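Long-range contacts in rutinosidase (Aspergillus niger, PDB 6I1A), which hydrolyses rutinosides as a secreted family 5 glycoside hydrolase and may also act on cell-wall 1,3-beta-glucan: residues L31-S39 with W338-T346; M168-Q179 with V226-I237. One frame throughout, in Å; residues are numbered along the deposited sequence.

Interaction 1: residues L31-S39 with W338-T346. With NAG (2-acetamido-2-deoxy-beta-D-glucopyranose), chain G; EDO (1,2-ethanediol), chain M; EDO (1,2-ethanediol), chain U.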
loop_
_atom_site.group_PDB
_atom_site.type_symbol
_atom_site.label_atom_id
_atom_site.label_comp_id
_atom_site.label_asym_id
_atom_site.label_seq_id
_atom_site.Cartn_x
_atom_site.Cartn_y
_atom_site.Cartn_z
ATOM N N LEU A 31 1.074 30.361 -7.668
ATOM C CA LEU A 31 2.326 30.892 -7.089
ATOM C C LEU A 31 3.462 29.860 -7.113
ATOM O O LEU A 31 4.599 30.229 -6.805
ATOM C CB LEU A 31 2.056 31.420 -5.676
ATOM C CG LEU A 31 0.925 32.432 -5.589
ATOM C CD1 LEU A 31 0.709 32.925 -4.156
ATOM C CD2 LEU A 31 1.170 33.628 -6.543
ATOM N N GLU A 32 3.186 28.626 -7.506
ATOM C CA GLU A 32 4.192 27.601 -7.784
ATOM C C GLU A 32 3.803 26.928 -9.099
ATOM O O GLU A 32 2.566 26.709 -9.270
ATOM C CB GLU A 32 4.275 26.602 -6.623
ATOM C CG GLU A 32 2.965 25.926 -6.192
ATOM C CD GLU A 32 2.517 24.717 -6.973
ATOM O OE1 GLU A 32 1.311 24.550 -7.126
ATOM O OE2 GLU A 32 3.395 23.889 -7.339
ATOM N N GLN A 33 4.761 26.587 -9.917
ATOM C CA GLN A 33 4.431 26.174 -11.323
ATOM C C GLN A 33 4.747 24.689 -11.480
ATOM O O GLN A 33 5.770 24.206 -10.978
ATOM C CB GLN A 33 5.254 26.987 -12.337
ATOM C CG GLN A 33 5.218 28.492 -12.078
ATOM C CD GLN A 33 3.836 29.040 -11.936
ATOM O OE1 GLN A 33 2.854 28.632 -12.601
ATOM N NE2 GLN A 33 3.680 30.033 -11.063
ATOM N N GLU A 34 3.880 23.988 -12.258
ATOM C CA GLU A 34 4.103 22.577 -12.578
ATOM C C GLU A 34 3.649 22.315 -14.033
ATOM O O GLU A 34 2.633 22.846 -14.420
ATOM C CB GLU A 34 3.279 21.672 -11.648
ATOM C CG GLU A 34 3.581 21.908 -10.162
ATOM C CD GLU A 34 2.705 21.093 -9.222
ATOM O OE1 GLU A 34 2.362 19.933 -9.614
ATOM O OE2 GLU A 34 2.322 21.615 -8.183
ATOM N N SER A 35 4.368 21.437 -14.687
ATOM C CA SER A 35 4.147 21.140 -16.130
ATOM C C SER A 35 2.733 20.642 -16.400
ATOM O O SER A 35 2.165 21.027 -17.425
ATOM C CB SER A 35 5.154 20.165 -16.617
ATOM O OG SER A 35 5.009 18.870 -16.058
ATOM N N THR A 36 2.133 19.815 -15.549
ATOM C CA THR A 36 0.849 19.177 -15.876
ATOM C C THR A 36 -0.336 20.128 -15.764
ATOM O O THR A 36 -1.412 19.836 -16.300
ATOM C CB THR A 36 0.680 17.964 -14.964
ATOM O OG1 THR A 36 0.828 18.386 -13.607
ATOM C CG2 THR A 36 1.702 16.914 -15.293
ATOM N N ILE A 37 -0.235 21.207 -14.977
ATOM C CA ILE A 37 -1.439 22.001 -14.628
ATOM C C ILE A 37 -1.945 22.854 -15.803
ATOM O O ILE A 37 -3.136 23.091 -15.947
ATOM C CB ILE A 37 -1.141 22.876 -13.386
ATOM C CG1 ILE A 37 -0.885 21.914 -12.224
ATOM C CG2 ILE A 37 -2.296 23.839 -13.140
ATOM C CD1 ILE A 37 -0.434 22.602 -10.919
ATOM N N ASP A 38 -1.017 23.360 -16.624
ATOM C CA ASP A 38 -1.344 24.303 -17.737
ATOM C C ASP A 38 -0.351 23.959 -18.867
ATOM O O ASP A 38 0.837 24.321 -18.823
ATOM C CB ASP A 38 -1.318 25.745 -17.286
ATOM C CG ASP A 38 -1.685 26.776 -18.336
ATOM O OD1 ASP A 38 -1.540 26.472 -19.518
ATOM O OD2 ASP A 38 -2.046 27.887 -17.945
ATOM N N SER A 39 -0.815 23.200 -19.864
ATOM C CA SER A 39 0.069 22.714 -20.959
ATOM C C SER A 39 0.514 23.887 -21.850
ATOM O O SER A 39 1.652 23.820 -22.272
ATOM C CB SER A 39 -0.680 21.659 -21.810
ATOM O OG SER A 39 -1.085 20.583 -20.972
ATOM N N TRP A 338 -7.403 19.230 -5.396
ATOM C CA TRP A 338 -6.324 19.690 -6.296
ATOM C C TRP A 338 -6.918 19.638 -7.698
ATOM O O TRP A 338 -7.025 18.526 -8.218
ATOM C CB TRP A 338 -5.059 18.839 -6.206
ATOM C CG TRP A 338 -3.909 19.465 -6.936
ATOM C CD1 TRP A 338 -3.570 19.403 -8.254
ATOM C CD2 TRP A 338 -2.980 20.394 -6.330
ATOM N NE1 TRP A 338 -2.464 20.179 -8.496
ATOM C CE2 TRP A 338 -2.096 20.804 -7.331
ATOM C CE3 TRP A 338 -2.770 20.861 -5.019
ATOM C CZ2 TRP A 338 -1.014 21.661 -7.096
ATOM C CZ3 TRP A 338 -1.730 21.727 -4.793
ATOM C CH2 TRP A 338 -0.868 22.113 -5.801
ATOM N N THR A 339 -7.249 20.755 -8.336
ATOM C CA THR A 339 -6.998 22.152 -7.957
ATOM C C THR A 339 -8.079 23.032 -8.551
ATOM O O THR A 339 -8.939 22.551 -9.365
ATOM C CB THR A 339 -5.588 22.514 -8.407
ATOM O OG1 THR A 339 -5.269 23.851 -7.995
ATOM C CG2 THR A 339 -5.364 22.412 -9.901
ATOM N N ALA A 340 -8.117 24.319 -8.209
ATOM C CA ALA A 340 -9.190 25.214 -8.657
ATOM C C ALA A 340 -9.234 25.307 -10.183
ATOM O O ALA A 340 -10.376 25.203 -10.742
ATOM C CB ALA A 340 -8.953 26.587 -8.072
ATOM N N LYS A 341 -8.112 25.512 -10.823
ATOM C CA LYS A 341 -8.048 25.832 -12.260
ATOM C C LYS A 341 -6.965 24.976 -12.871
ATOM O O LYS A 341 -5.818 25.076 -12.487
ATOM C CB LYS A 341 -7.748 27.329 -12.382
ATOM C CG LYS A 341 -8.403 28.040 -13.528
ATOM C CD LYS A 341 -8.548 29.485 -13.136
ATOM C CE LYS A 341 -9.238 30.265 -14.184
ATOM N NZ LYS A 341 -8.799 31.660 -14.117
ATOM N N PHE A 342 -7.299 24.146 -13.871
ATOM C CA PHE A 342 -6.389 23.179 -14.454
ATOM C C PHE A 342 -6.745 23.017 -15.924
ATOM O O PHE A 342 -7.939 22.691 -16.193
ATOM C CB PHE A 342 -6.542 21.862 -13.704
ATOM C CG PHE A 342 -5.529 20.810 -14.013
ATOM C CD1 PHE A 342 -5.551 20.159 -15.251
ATOM C CD2 PHE A 342 -4.625 20.331 -13.076
ATOM C CE1 PHE A 342 -4.662 19.149 -15.526
ATOM C CE2 PHE A 342 -3.770 19.303 -13.343
ATOM C CZ PHE A 342 -3.755 18.707 -14.575
ATOM N N THR A 343 -5.806 23.304 -16.808
ATOM C CA THR A 343 -6.068 23.169 -18.281
ATOM C C THR A 343 -5.149 22.159 -18.925
ATOM O O THR A 343 -5.284 21.969 -20.203
ATOM C CB THR A 343 -6.017 24.515 -18.975
ATOM O OG1 THR A 343 -4.699 24.996 -18.737
ATOM C CG2 THR A 343 -7.088 25.426 -18.452
ATOM N N GLY A 344 -4.337 21.422 -18.190
ATOM C CA GLY A 344 -3.429 20.402 -18.688
ATOM C C GLY A 344 -4.172 19.357 -19.498
ATOM O O GLY A 344 -5.197 18.859 -19.031
ATOM N N ASN A 345 -3.635 18.999 -20.641
ATOM C CA ASN A 345 -4.401 18.086 -21.534
ATOM C C ASN A 345 -3.674 16.770 -21.681
ATOM O O ASN A 345 -3.994 15.991 -22.643
ATOM C CB ASN A 345 -4.695 18.845 -22.814
ATOM C CG ASN A 345 -3.436 19.188 -23.570
ATOM O OD1 ASN A 345 -2.368 18.685 -23.290
ATOM N ND2 ASN A 345 -3.580 20.021 -24.559
ATOM N N THR A 346 -2.848 16.358 -20.721
ATOM C CA THR A 346 -2.233 15.016 -20.701
ATOM C C THR A 346 -3.366 13.957 -20.726
ATOM O O THR A 346 -4.366 14.072 -20.000
ATOM C CB THR A 346 -1.357 14.785 -19.464
ATOM O OG1 THR A 346 -0.380 15.835 -19.405
ATOM C CG2 THR A 346 -0.663 13.431 -19.482
HETATM C C1 NAG G . -2.415 20.382 -25.373
HETATM C C2 NAG G . -2.626 19.953 -26.834
HETATM C C3 NAG G . -1.496 20.494 -27.672
HETATM C C4 NAG G . -1.409 21.971 -27.525
HETATM C C5 NAG G . -1.166 22.216 -26.036
HETATM C C6 NAG G . -0.983 23.665 -25.650
HETATM C C7 NAG G . -3.786 17.799 -26.915
HETATM C C8 NAG G . -5.028 18.566 -27.235
HETATM N N2 NAG G . -2.603 18.467 -26.871
HETATM O O3 NAG G . -1.743 20.104 -29.031
HETATM O O4 NAG G . -0.246 22.498 -28.257
HETATM O O5 NAG G . -2.367 21.752 -25.373
HETATM O O6 NAG G . -2.086 24.418 -26.166
HETATM O O7 NAG G . -3.869 16.624 -26.588
HETATM C C1 EDO M . 3.136 19.897 -20.587
HETATM O O1 EDO M . 2.425 20.241 -21.774
HETATM C C2 EDO M . 2.268 19.040 -19.733
HETATM O O2 EDO M . 0.984 19.530 -19.437
HETATM C C1 EDO U . -0.847 15.037 -11.700
HETATM O O1 EDO U . -0.152 14.599 -12.865
HETATM C C2 EDO U . -1.701 16.269 -11.907
HETATM O O2 EDO U . -0.979 17.533 -11.851
HETATM O O HOH W 1 -0.304 19.028 -9.896
HETATM O O HOH W 2 -1.879 17.571 -17.907
HETATM O O HOH W 3 -3.192 24.315 -21.289
HETATM O O HOH W 4 -4.841 27.293 -16.967
#

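Interaction 2: residues M168-Q179 with V226-I237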
loop_
_atom_site.group_PDB
_atom_site.type_symbol
_atom_site.label_atom_id
_atom_site.label_comp_id
_atom_site.label_asym_id
_atom_site.label_seq_id
_atom_site.Cartn_x
_atom_site.Cartn_y
_atom_site.Cartn_z
ATOM N N MET A 168 13.555 28.403 8.629
ATOM C CA MET A 168 12.968 29.098 9.753
ATOM C C MET A 168 12.803 30.573 9.429
ATOM O O MET A 168 11.827 31.166 9.865
ATOM C CB MET A 168 13.865 28.898 10.976
ATOM C CG MET A 168 13.838 27.457 11.522
ATOM S SD MET A 168 12.244 26.724 11.782
ATOM C CE MET A 168 11.579 27.804 13.037
ATOM N N GLN A 169 13.684 31.145 8.642
ATOM C CA GLN A 169 13.500 32.540 8.170
ATOM C C GLN A 169 12.240 32.668 7.330
ATOM O O GLN A 169 11.443 33.635 7.476
ATOM C CB GLN A 169 14.745 33.032 7.424
ATOM C CG GLN A 169 15.928 33.234 8.362
ATOM C CD GLN A 169 17.099 33.832 7.633
ATOM O OE1 GLN A 169 16.940 34.625 6.736
ATOM N NE2 GLN A 169 18.277 33.442 8.068
ATOM N N VAL A 170 11.981 31.672 6.489
ATOM C CA VAL A 170 10.731 31.682 5.663
ATOM C C VAL A 170 9.533 31.658 6.591
ATOM O O VAL A 170 8.568 32.445 6.406
ATOM C CB VAL A 170 10.742 30.439 4.751
ATOM C CG1 VAL A 170 9.345 30.164 4.150
ATOM C CG2 VAL A 170 11.785 30.565 3.653
ATOM N N ILE A 171 9.547 30.787 7.580
ATOM C CA ILE A 171 8.436 30.652 8.519
ATOM C C ILE A 171 8.252 31.937 9.294
ATOM O O ILE A 171 7.093 32.348 9.513
ATOM C CB ILE A 171 8.625 29.437 9.410
ATOM C CG1 ILE A 171 8.559 28.116 8.631
ATOM C CG2 ILE A 171 7.680 29.482 10.586
ATOM C CD1 ILE A 171 7.562 27.988 7.543
ATOM N N ASP A 172 9.326 32.614 9.693
ATOM C CA ASP A 172 9.155 33.913 10.358
ATOM C C ASP A 172 8.404 34.887 9.455
ATOM O O ASP A 172 7.563 35.706 9.961
ATOM C CB ASP A 172 10.500 34.531 10.722
ATOM C CG ASP A 172 11.158 33.902 11.948
ATOM O OD1 ASP A 172 10.468 33.246 12.733
ATOM O OD2 ASP A 172 12.402 34.094 12.113
ATOM N N GLN A 173 8.681 34.898 8.162
ATOM C CA GLN A 173 7.976 35.804 7.216
ATOM C C GLN A 173 6.512 35.424 7.130
ATOM O O GLN A 173 5.656 36.340 7.078
ATOM C CB GLN A 173 8.640 35.796 5.843
ATOM C CG GLN A 173 10.030 36.370 5.847
ATOM C CD GLN A 173 10.012 37.822 6.260
ATOM O OE1 GLN A 173 9.214 38.631 5.765
ATOM N NE2 GLN A 173 10.961 38.143 7.126
ATOM N N VAL A 174 6.193 34.144 7.121
ATOM C CA VAL A 174 4.769 33.717 7.039
ATOM C C VAL A 174 4.050 34.131 8.324
ATOM O O VAL A 174 2.926 34.662 8.273
ATOM C CB VAL A 174 4.626 32.216 6.761
ATOM C CG1 VAL A 174 3.153 31.833 6.750
ATOM C CG2 VAL A 174 5.306 31.875 5.439
ATOM N N ILE A 175 4.674 33.900 9.494
ATOM C CA ILE A 175 4.067 34.323 10.793
ATOM C C ILE A 175 3.821 35.821 10.760
ATOM O O ILE A 175 2.702 36.253 11.149
ATOM C CB ILE A 175 4.968 33.950 11.979
ATOM C CG1 ILE A 175 5.083 32.429 12.157
ATOM C CG2 ILE A 175 4.457 34.622 13.258
ATOM C CD1 ILE A 175 6.214 31.982 13.050
ATOM N N ASN A 176 4.788 36.571 10.311
ATOM C CA ASN A 176 4.631 38.062 10.249
ATOM C C ASN A 176 3.487 38.436 9.301
ATOM O O ASN A 176 2.682 39.323 9.603
ATOM C CB ASN A 176 5.915 38.761 9.802
ATOM C CG ASN A 176 5.791 40.264 9.770
ATOM O OD1 ASN A 176 5.650 40.866 10.856
ATOM N ND2 ASN A 176 5.815 40.847 8.585
ATOM N N PHE A 177 3.366 37.748 8.155
ATOM C CA PHE A 177 2.251 38.012 7.215
ATOM C C PHE A 177 0.916 37.795 7.952
ATOM O O PHE A 177 -0.013 38.615 7.807
ATOM C CB PHE A 177 2.410 37.060 6.035
ATOM C CG PHE A 177 1.337 37.209 4.977
ATOM C CD1 PHE A 177 0.098 36.605 5.140
ATOM C CD2 PHE A 177 1.594 37.901 3.819
ATOM C CE1 PHE A 177 -0.891 36.742 4.170
ATOM C CE2 PHE A 177 0.608 38.050 2.836
ATOM C CZ PHE A 177 -0.612 37.476 3.014
ATOM N N ILE A 178 0.793 36.694 8.671
ATOM C CA ILE A 178 -0.468 36.335 9.366
ATOM C C ILE A 178 -0.779 37.400 10.442
ATOM O O ILE A 178 -1.908 37.911 10.547
ATOM C CB ILE A 178 -0.418 34.923 9.936
ATOM C CG1 ILE A 178 -0.376 33.876 8.804
ATOM C CG2 ILE A 178 -1.602 34.708 10.842
ATOM C CD1 ILE A 178 -0.126 32.488 9.266
ATOM N N GLN A 179 0.250 37.745 11.219
ATOM C CA GLN A 179 0.040 38.683 12.365
ATOM C C GLN A 179 -0.283 40.084 11.874
ATOM O O GLN A 179 -0.999 40.819 12.614
ATOM C CB GLN A 179 1.339 38.769 13.157
ATOM C CG GLN A 179 1.604 37.548 13.999
ATOM C CD GLN A 179 0.560 37.374 15.079
ATOM O OE1 GLN A 179 -0.440 36.723 14.894
ATOM N NE2 GLN A 179 0.809 37.933 16.271
ATOM N N VAL A 226 9.176 24.776 14.233
ATOM C CA VAL A 226 8.108 25.652 13.719
ATOM C C VAL A 226 6.993 25.814 14.776
ATOM O O VAL A 226 6.540 26.915 15.006
ATOM C CB VAL A 226 7.527 25.103 12.398
ATOM C CG1 VAL A 226 6.255 25.892 12.066
ATOM C CG2 VAL A 226 8.582 25.171 11.306
ATOM N N VAL A 227 6.582 24.703 15.371
ATOM C CA VAL A 227 5.529 24.766 16.424
ATOM C C VAL A 227 5.976 25.703 17.562
ATOM O O VAL A 227 5.218 26.583 17.969
ATOM C CB VAL A 227 5.181 23.374 16.945
ATOM C CG1 VAL A 227 4.394 23.473 18.245
ATOM C CG2 VAL A 227 4.456 22.591 15.862
ATOM N N GLN A 228 7.221 25.572 17.975
ATOM C CA GLN A 228 7.767 26.463 19.025
ATOM C C GLN A 228 7.812 27.897 18.566
ATOM O O GLN A 228 7.450 28.810 19.349
ATOM C CB GLN A 228 9.104 25.924 19.474
ATOM C CG GLN A 228 8.888 24.718 20.344
ATOM C CD GLN A 228 10.132 24.356 21.134
ATOM O OE1 GLN A 228 10.938 25.215 21.457
ATOM N NE2 GLN A 228 10.269 23.073 21.441
ATOM N N ARG A 229 8.217 28.165 17.331
ATOM C CA ARG A 229 8.263 29.547 16.839
ATOM C C ARG A 229 6.843 30.139 16.810
ATOM O O ARG A 229 6.603 31.302 17.227
ATOM C CB ARG A 229 8.944 29.592 15.474
ATOM C CG ARG A 229 9.234 31.003 15.002
ATOM C CD ARG A 229 10.320 31.719 15.801
ATOM N NE ARG A 229 11.515 30.876 15.866
ATOM C CZ ARG A 229 12.552 30.880 15.028
ATOM N NH1 ARG A 229 12.551 31.647 13.959
ATOM N NH2 ARG A 229 13.585 30.073 15.239
ATOM N N VAL A 230 5.875 29.401 16.275
ATOM C CA VAL A 230 4.488 29.932 16.243
ATOM C C VAL A 230 3.966 30.110 17.684
ATOM O O VAL A 230 3.372 31.171 17.985
ATOM C CB VAL A 230 3.591 28.989 15.418
ATOM C CG1 VAL A 230 2.117 29.393 15.570
ATOM C CG2 VAL A 230 4.047 28.918 13.966
ATOM N N GLU A 231 4.143 29.101 18.541
ATOM C CA GLU A 231 3.768 29.217 19.985
ATOM C C GLU A 231 4.400 30.470 20.583
ATOM O O GLU A 231 3.747 31.105 21.426
ATOM C CB GLU A 231 4.248 27.998 20.762
ATOM C CG GLU A 231 3.386 26.797 20.515
ATOM C CD GLU A 231 3.858 25.492 21.110
ATOM O OE1 GLU A 231 5.044 25.408 21.458
ATOM O OE2 GLU A 231 3.039 24.479 21.172
ATOM N N SER A 232 5.619 30.832 20.237
ATOM C CA SER A 232 6.310 31.983 20.856
ATOM C C SER A 232 5.653 33.297 20.424
ATOM O O SER A 232 5.862 34.324 21.109
ATOM C CB SER A 232 7.793 31.949 20.549
ATOM O OG SER A 232 8.056 32.437 19.229
ATOM N N VAL A 233 5.001 33.375 19.270
ATOM C CA VAL A 233 4.418 34.626 18.753
ATOM C C VAL A 233 2.904 34.654 18.965
ATOM O O VAL A 233 2.362 35.699 19.444
ATOM C CB VAL A 233 4.754 34.759 17.267
ATOM C CG1 VAL A 233 4.071 35.963 16.658
ATOM C CG2 VAL A 233 6.253 34.795 17.046
ATOM N N ASN A 234 2.193 33.613 18.550
ATOM C CA ASN A 234 0.728 33.628 18.591
ATOM C C ASN A 234 0.327 32.164 18.570
ATOM O O ASN A 234 0.175 31.562 17.502
ATOM C CB ASN A 234 0.080 34.431 17.463
ATOM C CG ASN A 234 -1.417 34.483 17.639
ATOM O OD1 ASN A 234 -2.024 33.752 18.415
ATOM N ND2 ASN A 234 -2.007 35.311 16.780
ATOM N N PRO A 235 0.106 31.547 19.710
ATOM C CA PRO A 235 -0.171 30.130 19.797
ATOM C C PRO A 235 -1.560 29.760 19.245
ATOM O O PRO A 235 -1.818 28.584 19.133
ATOM C CB PRO A 235 -0.018 29.795 21.280
ATOM C CG PRO A 235 -0.278 31.101 21.948
ATOM C CD PRO A 235 0.250 32.179 21.060
ATOM N N ASN A 236 -2.374 30.767 18.965
ATOM C CA ASN A 236 -3.728 30.537 18.442
ATOM C C ASN A 236 -3.661 30.265 16.935
ATOM O O ASN A 236 -4.678 29.798 16.367
ATOM C CB ASN A 236 -4.624 31.730 18.747
ATOM C CG ASN A 236 -4.870 31.846 20.234
ATOM O OD1 ASN A 236 -5.344 30.895 20.824
ATOM N ND2 ASN A 236 -4.356 32.917 20.792
ATOM N N ILE A 237 -2.524 30.521 16.287
ATOM C CA ILE A 237 -2.385 30.154 14.833
ATOM C C ILE A 237 -2.148 28.656 14.791
ATOM O O ILE A 237 -1.131 28.184 15.259
ATOM C CB ILE A 237 -1.221 30.912 14.169
ATOM C CG1 ILE A 237 -1.397 32.433 14.220
ATOM C CG2 ILE A 237 -1.028 30.416 12.730
ATOM C CD1 ILE A 237 -0.172 33.160 13.822
#

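Interaction 1: residues L31-S39 with W338-T346
I37 O is the main backbone link to the loop 338-346: it accepts from T343 N at 2.8 Å and more weakly from the next amide, G344 N, at 3.0 Å. Two residues on, S39 OG accepts from N345 N at 3.0 Å (N-H...O 158°) while donating to a bound ethanediol. G344 CA, lacking a side chain, comes within 3.2 Å of T36 O in a CA-H...O contact.

The apolar part centres on I37. Its CA sits over one face of the F342 ring, 3.9 Å from the centroid, a CH-pi contact offset toward the rim. With chi2 extended (174°), its CD1 reaches the indole edge of W338, 4.0 Å from CZ2. E32 OE1 also lies at that edge, although its hydrogen bond is to G29 N.

Water completes the seam. One molecule donates to E34 OE1 and is held weakly by W338 NE1, another links T36 O to T346 OG1, and D38 and T343 OG1 share two, the one at OD2 held weakly. D38 itself caps helix 39-45 through F41 N and forms a salt bridge with R70. The N345 side chain carries an N-linked glycan.

A cis peptide follows W338, the tryptophan at the end of the last barrel strand, consistent with related clan GH-A enzymes. Two beta-alpha loops meeting above adjacent strands, 22-26 and 334-337, are characteristic of a TIM barrel's catalytic end.

Interaction 2: residues M168-Q179 with V226-I237
R229 reaches across from helix 213-233 to D172 on helix 161-179, and the two form a salt bridge with NH1 2.9 Å from OD1. D172 OD1 lies close to the guanidinium plane, at its edge, whereas NH1 meets the carboxylate on the syn side, somewhat out of its plane. CG of R229 is anti to the backbone N (chi1 -171°), and bends at chi2 and chi3 turn the guanidinium toward D172 and M168. M168 bends likewise, bringing CE over the centre of one guanidinium face, 3.7 Å above the plane. The charged group is thus held at its edge by an acid and covered on one face by a methyl.

At the other end of the contact Q179 OE1 receives an almost straight hydrogen bond from N234 ND2, 2.8 Å and 172°. The donor is tilted from the glutamine carbonyl plane but its own amide plane contains the acceptor. N234 ND2 has a second partner in Y14 OH, and its OD1 closes an Asx turn onto N236 N, so both ends of this amide are engaged.

Between these polar ends the packing is aliphatic. V226 CG2 touches both M168 SD and I171 CG1. I175 splits its branches: CD1 meets R229 CG at 3.7 Å and V230 CG2 at 3.9 Å, while CG2 meets V233 CG1 at 3.7 Å. I178 CG2 follows, 3.6 Å from I237 CD1.

The helix axes approach to 10.7 Å and cross at -33°, running in broadly the same direction. Both lean on the barrel wall: I175 and V230 rest on L189 of strand 187-190, I178 packs on Y187, and I171 reaches T136 of strand 131-136.

Following the chain from the N terminus, strand 22-26 leads into 31-39, which meets 338-346, almost 300 residues later and just beyond strand 334-337. Interaction 1 therefore closes a loop around most of the barrel, joining the loops that follow its first and last strands. Interaction 2 is nested inside that loop: it closes a much shorter one, 46 residues long, containing strand 187-190, and ties two consecutive long helices together on the outer layer. The centres of interactions 1 and 2 are about 30 Å apart. The two contacts do not touch and lie on opposite sides of the chain's centre. One binds loops beyond strand ends, the other the helical coat.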